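Local atomic coordinates of thioredoxin-like fold domain-containing protein (Paracoccus denitrificans, PDB entry 3DML), a protein that probably acts as a periplasmic thiol-disulfide oxidoreductase of the thioredoxin type in chemotrophic sulfur oxidation. Residues E19-C33 and V74-D86. Sequence-based numbering, arbitrary orientation.
Sequences ELRLLMFEQPGCLYC and VTFTPTFVLMAGD
The carbonyl oxygen Leu-23 O is held from two sources on the neighbouring strand: Val-81 N donates a hydrogen bond of 2.7 Å, and Phe-80 CA lies 3.1 Å from Leu-23 O, a CA-H...O contact. The same pattern of N-H bonds zips antiparallel strands 20-26 and 79-84 together through the pairs Arg-21/Met-83, Leu-23/Val-81 and Phe-25/Thr-79, the last with one weak bond.

On the sheet face that carries Phe-25, Val-74 CG2 sits over the ring centre, 3.6 Å from the Phe-25 centroid and 8° off the ring normal, a CH-pi contact. A chi1 of -71° sets Phe-25 CG anti to the carbonyl carbon and lets the ring also meet Val-81, with Phe-25 CE2 at 3.8 Å from Val-81 CG2. A serine here would probably leave the Val-74 methyl without its aromatic partner and open a gap beside Val-81. On the other face, selenomethionine Met-24, in one of its two conformers, runs alongside Phe-80, its CG 3.7 Å from Phe-80 CE1, while Trp-36 and Phe-101 also meet the Phe-80 ring.

Where strand 20-26 ends and the chain leads into strand 79-84, Gln-27 NE2 donates to Thr-77 OG1 at 2.9 Å, nearly straight (169°) and in the amide plane; Gln-27 OE1 is hydrogen-bonded to Arg-61, so both ends of this amide are fixed. Cys-30 SG caps the helix beginning at Leu-31 by accepting from Cys-33 N. Cys-33 SG lies 3.6 Å from Pro-78 CB, and Tyr-32 CB packs on Pro-78 CD.

Both cysteines are reduced here, with no disulfide between them, although the two form a disulfide in another structure of this protein. A CxxC at a helix start, facing cis-proline Pro-78 just before strand 79-84, is the hallmark of the thioredoxin-fold active site.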
loop_
_atom_site.group_PDB
_atom_site.type_symbol
_atom_site.label_atom_id
_atom_site.label_comp_id
_atom_site.label_asym_id
_atom_site.label_seq_id
_atom_site.Cartn_x
_atom_site.Cartn_y
_atom_site.Cartn_z
ATOM N N GLU A 19 -10.075 -6.863 -8.725
ATOM C CA GLU A 19 -8.698 -6.778 -9.257
ATOM C C GLU A 19 -7.909 -5.684 -8.537
ATOM O O GLU A 19 -6.859 -5.266 -9.008
ATOM C CB GLU A 19 -8.721 -6.520 -10.759
ATOM C CG GLU A 19 -9.992 -5.888 -11.269
ATOM C CD GLU A 19 -10.309 -4.568 -10.616
ATOM O OE1 GLU A 19 -11.137 -4.554 -9.672
ATOM O OE2 GLU A 19 -9.725 -3.545 -11.042
ATOM N N LEU A 20 -8.410 -5.237 -7.387
ATOM C CA LEU A 20 -7.630 -4.332 -6.529
ATOM C C LEU A 20 -6.591 -5.062 -5.649
ATOM O O LEU A 20 -6.862 -6.125 -5.106
ATOM C CB LEU A 20 -8.566 -3.503 -5.644
ATOM C CG LEU A 20 -9.042 -2.114 -6.056
ATOM C CD1 LEU A 20 -9.367 -1.990 -7.514
ATOM C CD2 LEU A 20 -10.192 -1.626 -5.159
ATOM N N ARG A 21 -5.396 -4.472 -5.532
ATOM C CA ARG A 21 -4.344 -4.924 -4.621
ATOM C C ARG A 21 -3.661 -3.692 -4.040
ATOM O O ARG A 21 -3.530 -2.691 -4.734
ATOM C CB ARG A 21 -3.270 -5.723 -5.365
ATOM C CG ARG A 21 -3.634 -7.143 -5.754
ATOM C CD ARG A 21 -2.459 -7.776 -6.473
ATOM N NE ARG A 21 -2.318 -7.261 -7.841
ATOM C CZ ARG A 21 -1.181 -7.247 -8.539
ATOM N NH1 ARG A 21 -0.046 -7.715 -8.012
ATOM N NH2 ARG A 21 -1.183 -6.750 -9.773
ATOM N N LEU A 22 -3.190 -3.787 -2.810
ATOM C CA LEU A 22 -2.395 -2.716 -2.220
ATOM C C LEU A 22 -0.958 -3.169 -2.101
ATOM O O LEU A 22 -0.654 -4.077 -1.330
ATOM C CB LEU A 22 -2.904 -2.361 -0.825
ATOM C CG LEU A 22 -2.389 -1.061 -0.206
ATOM C CD1 LEU A 22 -2.910 0.180 -0.955
ATOM C CD2 LEU A 22 -2.908 -1.034 1.202
ATOM N N LEU A 23 -0.079 -2.529 -2.854
ATOM C CA LEU A 23 1.338 -2.790 -2.748
ATOM C C LEU A 23 1.910 -1.923 -1.657
ATOM O O LEU A 23 1.704 -0.695 -1.644
ATOM C CB LEU A 23 2.043 -2.448 -4.057
ATOM C CG LEU A 23 1.579 -3.202 -5.283
ATOM C CD1 LEU A 23 2.411 -2.724 -6.476
ATOM C CD2 LEU A 23 1.729 -4.702 -5.076
HETATM N N MSE A 24 2.638 -2.552 -0.752
HETATM C CA MSE A 24 3.315 -1.824 0.289
HETATM C C MSE A 24 4.815 -1.915 0.058
HETATM O O MSE A 24 5.387 -3.012 0.095
HETATM C CB MSE A 24 2.953 -2.403 1.644
HETATM C CG MSE A 24 3.783 -1.811 2.743
HETATM SE SE MSE A 24 3.412 -2.628 4.449
HETATM C CE MSE A 24 4.314 -1.239 5.466
ATOM N N PHE A 25 5.442 -0.766 -0.177
ATOM C CA PHE A 25 6.870 -0.706 -0.433
ATOM C C PHE A 25 7.631 -0.401 0.839
ATOM O O PHE A 25 7.335 0.582 1.526
ATOM C CB PHE A 25 7.181 0.315 -1.537
ATOM C CG PHE A 25 6.744 -0.136 -2.888
ATOM C CD1 PHE A 25 7.616 -0.857 -3.705
ATOM C CD2 PHE A 25 5.447 0.125 -3.340
ATOM C CE1 PHE A 25 7.202 -1.284 -4.970
ATOM C CE2 PHE A 25 5.022 -0.296 -4.596
ATOM C CZ PHE A 25 5.885 -1.009 -5.421
ATOM N N GLU A 26 8.613 -1.255 1.128
ATOM C CA GLU A 26 9.402 -1.200 2.367
ATOM C C GLU A 26 10.895 -1.154 2.089
ATOM O O GLU A 26 11.324 -1.321 0.946
ATOM C CB GLU A 26 9.143 -2.461 3.192
ATOM C CG GLU A 26 7.714 -2.682 3.591
ATOM C CD GLU A 26 7.614 -3.536 4.834
ATOM O OE1 GLU A 26 6.709 -3.285 5.651
ATOM O OE2 GLU A 26 8.444 -4.456 4.998
ATOM N N GLN A 27 11.693 -0.919 3.134
ATOM C CA GLN A 27 13.145 -1.068 3.061
ATOM C C GLN A 27 13.657 -1.381 4.459
ATOM O O GLN A 27 12.939 -1.142 5.436
ATOM C CB GLN A 27 13.827 0.195 2.529
ATOM C CG GLN A 27 13.780 1.440 3.448
ATOM C CD GLN A 27 14.453 2.613 2.781
ATOM O OE1 GLN A 27 15.646 2.548 2.455
ATOM N NE2 GLN A 27 13.697 3.695 2.551
ATOM N N PRO A 28 14.873 -1.955 4.557
ATOM C CA PRO A 28 15.471 -2.243 5.856
ATOM C C PRO A 28 15.603 -1.020 6.736
ATOM O O PRO A 28 15.934 0.084 6.261
ATOM C CB PRO A 28 16.862 -2.789 5.485
ATOM C CG PRO A 28 16.657 -3.409 4.171
ATOM C CD PRO A 28 15.738 -2.432 3.462
ATOM N N GLY A 29 15.320 -1.221 8.021
ATOM C CA GLY A 29 15.457 -0.170 9.013
ATOM C C GLY A 29 14.384 0.902 8.968
ATOM O O GLY A 29 14.530 1.941 9.605
ATOM N N CYS A 30 13.310 0.671 8.212
ATOM C CA CYS A 30 12.233 1.653 8.141
ATOM C C CYS A 30 11.296 1.544 9.351
ATOM O O CYS A 30 10.466 0.632 9.447
ATOM C CB CYS A 30 11.448 1.512 6.834
ATOM S SG CYS A 30 10.238 2.843 6.600
ATOM N N LEU A 31 11.440 2.484 10.274
ATOM C CA LEU A 31 10.641 2.472 11.489
ATOM C C LEU A 31 9.136 2.572 11.220
ATOM O O LEU A 31 8.343 1.881 11.858
ATOM C CB LEU A 31 11.104 3.585 12.414
ATOM C CG LEU A 31 10.491 3.654 13.799
ATOM C CD1 LEU A 31 11.628 3.967 14.779
ATOM C CD2 LEU A 31 9.439 4.731 13.867
ATOM N N TYR A 32 8.739 3.433 10.287
ATOM C CA TYR A 32 7.323 3.599 9.958
ATOM C C TYR A 32 6.693 2.386 9.263
ATOM O O TYR A 32 5.532 2.109 9.511
ATOM C CB TYR A 32 7.074 4.911 9.198
ATOM C CG TYR A 32 7.045 6.093 10.153
ATOM C CD1 TYR A 32 8.205 6.800 10.455
ATOM C CD2 TYR A 32 5.865 6.449 10.796
ATOM C CE1 TYR A 32 8.179 7.868 11.352
ATOM C CE2 TYR A 32 5.828 7.516 11.693
ATOM C CZ TYR A 32 6.998 8.223 11.954
ATOM O OH TYR A 32 6.947 9.270 12.855
ATOM N N CYS A 33 7.451 1.672 8.428
ATOM C CA CYS A 33 7.035 0.321 7.963
ATOM C C CYS A 33 6.772 -0.614 9.131
ATOM O O CYS A 33 5.754 -1.297 9.171
ATOM C CB CYS A 33 8.085 -0.317 7.055
ATOM S SG CYS A 33 8.204 0.548 5.480
ATOM N N VAL A 74 8.808 4.639 -6.776
ATOM C CA VAL A 74 8.615 4.700 -5.318
ATOM C C VAL A 74 9.876 5.323 -4.712
ATOM O O VAL A 74 10.972 4.788 -4.893
ATOM C CB VAL A 74 8.411 3.310 -4.704
ATOM C CG1 VAL A 74 8.303 3.403 -3.179
ATOM C CG2 VAL A 74 7.147 2.695 -5.284
ATOM N N THR A 75 9.719 6.432 -3.991
ATOM C CA THR A 75 10.874 7.154 -3.485
ATOM C C THR A 75 10.849 7.311 -1.954
ATOM O O THR A 75 11.800 7.873 -1.363
ATOM C CB THR A 75 10.961 8.532 -4.153
ATOM O OG1 THR A 75 9.702 9.200 -4.004
ATOM C CG2 THR A 75 11.251 8.372 -5.669
ATOM N N PHE A 76 9.796 6.793 -1.320
ATOM C CA PHE A 76 9.573 6.986 0.106
ATOM C C PHE A 76 9.052 5.675 0.630
ATOM O O PHE A 76 8.316 5.000 -0.067
ATOM C CB PHE A 76 8.527 8.088 0.371
ATOM C CG PHE A 76 8.379 8.432 1.830
ATOM C CD1 PHE A 76 9.172 9.431 2.402
ATOM C CD2 PHE A 76 7.451 7.758 2.628
ATOM C CE1 PHE A 76 9.031 9.743 3.782
ATOM C CE2 PHE A 76 7.305 8.064 3.996
ATOM C CZ PHE A 76 8.105 9.040 4.565
ATOM N N THR A 77 9.495 5.266 1.815
ATOM C CA THR A 77 8.880 4.113 2.481
ATOM C C THR A 77 8.353 4.509 3.876
ATOM O O THR A 77 9.017 5.263 4.586
ATOM C CB THR A 77 9.871 2.945 2.654
ATOM O OG1 THR A 77 10.976 3.371 3.451
ATOM C CG2 THR A 77 10.389 2.448 1.298
ATOM N N PRO A 78 7.166 4.000 4.270
ATOM C CA PRO A 78 6.302 3.112 3.485
ATOM C C PRO A 78 5.527 3.883 2.422
ATOM O O PRO A 78 5.100 5.022 2.650
ATOM C CB PRO A 78 5.328 2.543 4.533
ATOM C CG PRO A 78 5.254 3.622 5.585
ATOM C CD PRO A 78 6.565 4.353 5.578
ATOM N N THR A 79 5.353 3.268 1.260
ATOM C CA THR A 79 4.413 3.799 0.263
ATOM C C THR A 79 3.413 2.693 -0.022
ATOM O O THR A 79 3.802 1.533 -0.185
ATOM C CB THR A 79 5.137 4.202 -1.046
ATOM O OG1 THR A 79 5.944 5.360 -0.800
ATOM C CG2 THR A 79 4.134 4.535 -2.174
ATOM N N PHE A 80 2.143 3.045 -0.116
ATOM C CA PHE A 80 1.108 2.064 -0.402
ATOM C C PHE A 80 0.505 2.401 -1.749
ATOM O O PHE A 80 -0.064 3.473 -1.895
ATOM C CB PHE A 80 0.015 2.107 0.666
ATOM C CG PHE A 80 0.540 1.905 2.071
ATOM C CD1 PHE A 80 0.626 0.611 2.603
ATOM C CD2 PHE A 80 0.950 2.997 2.837
ATOM C CE1 PHE A 80 1.102 0.403 3.901
ATOM C CE2 PHE A 80 1.447 2.816 4.150
ATOM C CZ PHE A 80 1.522 1.505 4.675
ATOM N N VAL A 81 0.660 1.515 -2.727
ATOM C CA VAL A 81 0.148 1.808 -4.055
ATOM C C VAL A 81 -1.079 0.941 -4.321
ATOM O O VAL A 81 -1.007 -0.291 -4.268
ATOM C CB VAL A 81 1.192 1.564 -5.168
ATOM C CG1 VAL A 81 0.580 1.903 -6.532
ATOM C CG2 VAL A 81 2.447 2.416 -4.926
ATOM N N LEU A 82 -2.196 1.592 -4.604
ATOM C CA LEU A 82 -3.402 0.854 -4.958
ATOM C C LEU A 82 -3.355 0.597 -6.449
ATOM O O LEU A 82 -3.344 1.539 -7.263
ATOM C CB LEU A 82 -4.667 1.625 -4.569
ATOM C CG LEU A 82 -5.961 0.839 -4.814
ATOM C CD1 LEU A 82 -6.137 -0.299 -3.783
ATOM C CD2 LEU A 82 -7.165 1.769 -4.817
HETATM N N MSE A 83 -3.340 -0.688 -6.788
HETATM C CA MSE A 83 -3.311 -1.165 -8.168
HETATM C C MSE A 83 -4.693 -1.630 -8.555
HETATM O O MSE A 83 -5.359 -2.329 -7.787
HETATM C CB MSE A 83 -2.389 -2.375 -8.287
HETATM C CG MSE A 83 -1.023 -2.195 -7.727
HETATM SE SE MSE A 83 0.004 -0.878 -8.753
HETATM C CE MSE A 83 0.178 -1.923 -10.379
ATOM N N ALA A 84 -5.108 -1.275 -9.761
ATOM C CA ALA A 84 -6.321 -1.836 -10.347
ATOM C C ALA A 84 -5.820 -2.693 -11.497
ATOM O O ALA A 84 -5.325 -2.175 -12.504
ATOM C CB ALA A 84 -7.212 -0.747 -10.849
ATOM N N GLY A 85 -5.900 -4.005 -11.328
ATOM C CA GLY A 85 -5.273 -4.907 -12.275
ATOM C C GLY A 85 -3.778 -4.651 -12.217
ATOM O O GLY A 85 -3.184 -4.627 -11.145
ATOM N N ASP A 86 -3.155 -4.428 -13.361
ATOM C CA ASP A 86 -1.702 -4.288 -13.314
ATOM C C ASP A 86 -1.235 -2.833 -13.315
ATOM O O ASP A 86 -0.069 -2.579 -13.587
ATOM C CB ASP A 86 -1.071 -5.022 -14.500
ATOM C CG ASP A 86 -1.360 -6.515 -14.491
ATOM O OD1 ASP A 86 -1.366 -7.148 -13.400
ATOM O OD2 ASP A 86 -1.575 -7.058 -15.599
HETATM O O HOH W 1 -4.379 -5.388 -8.978
#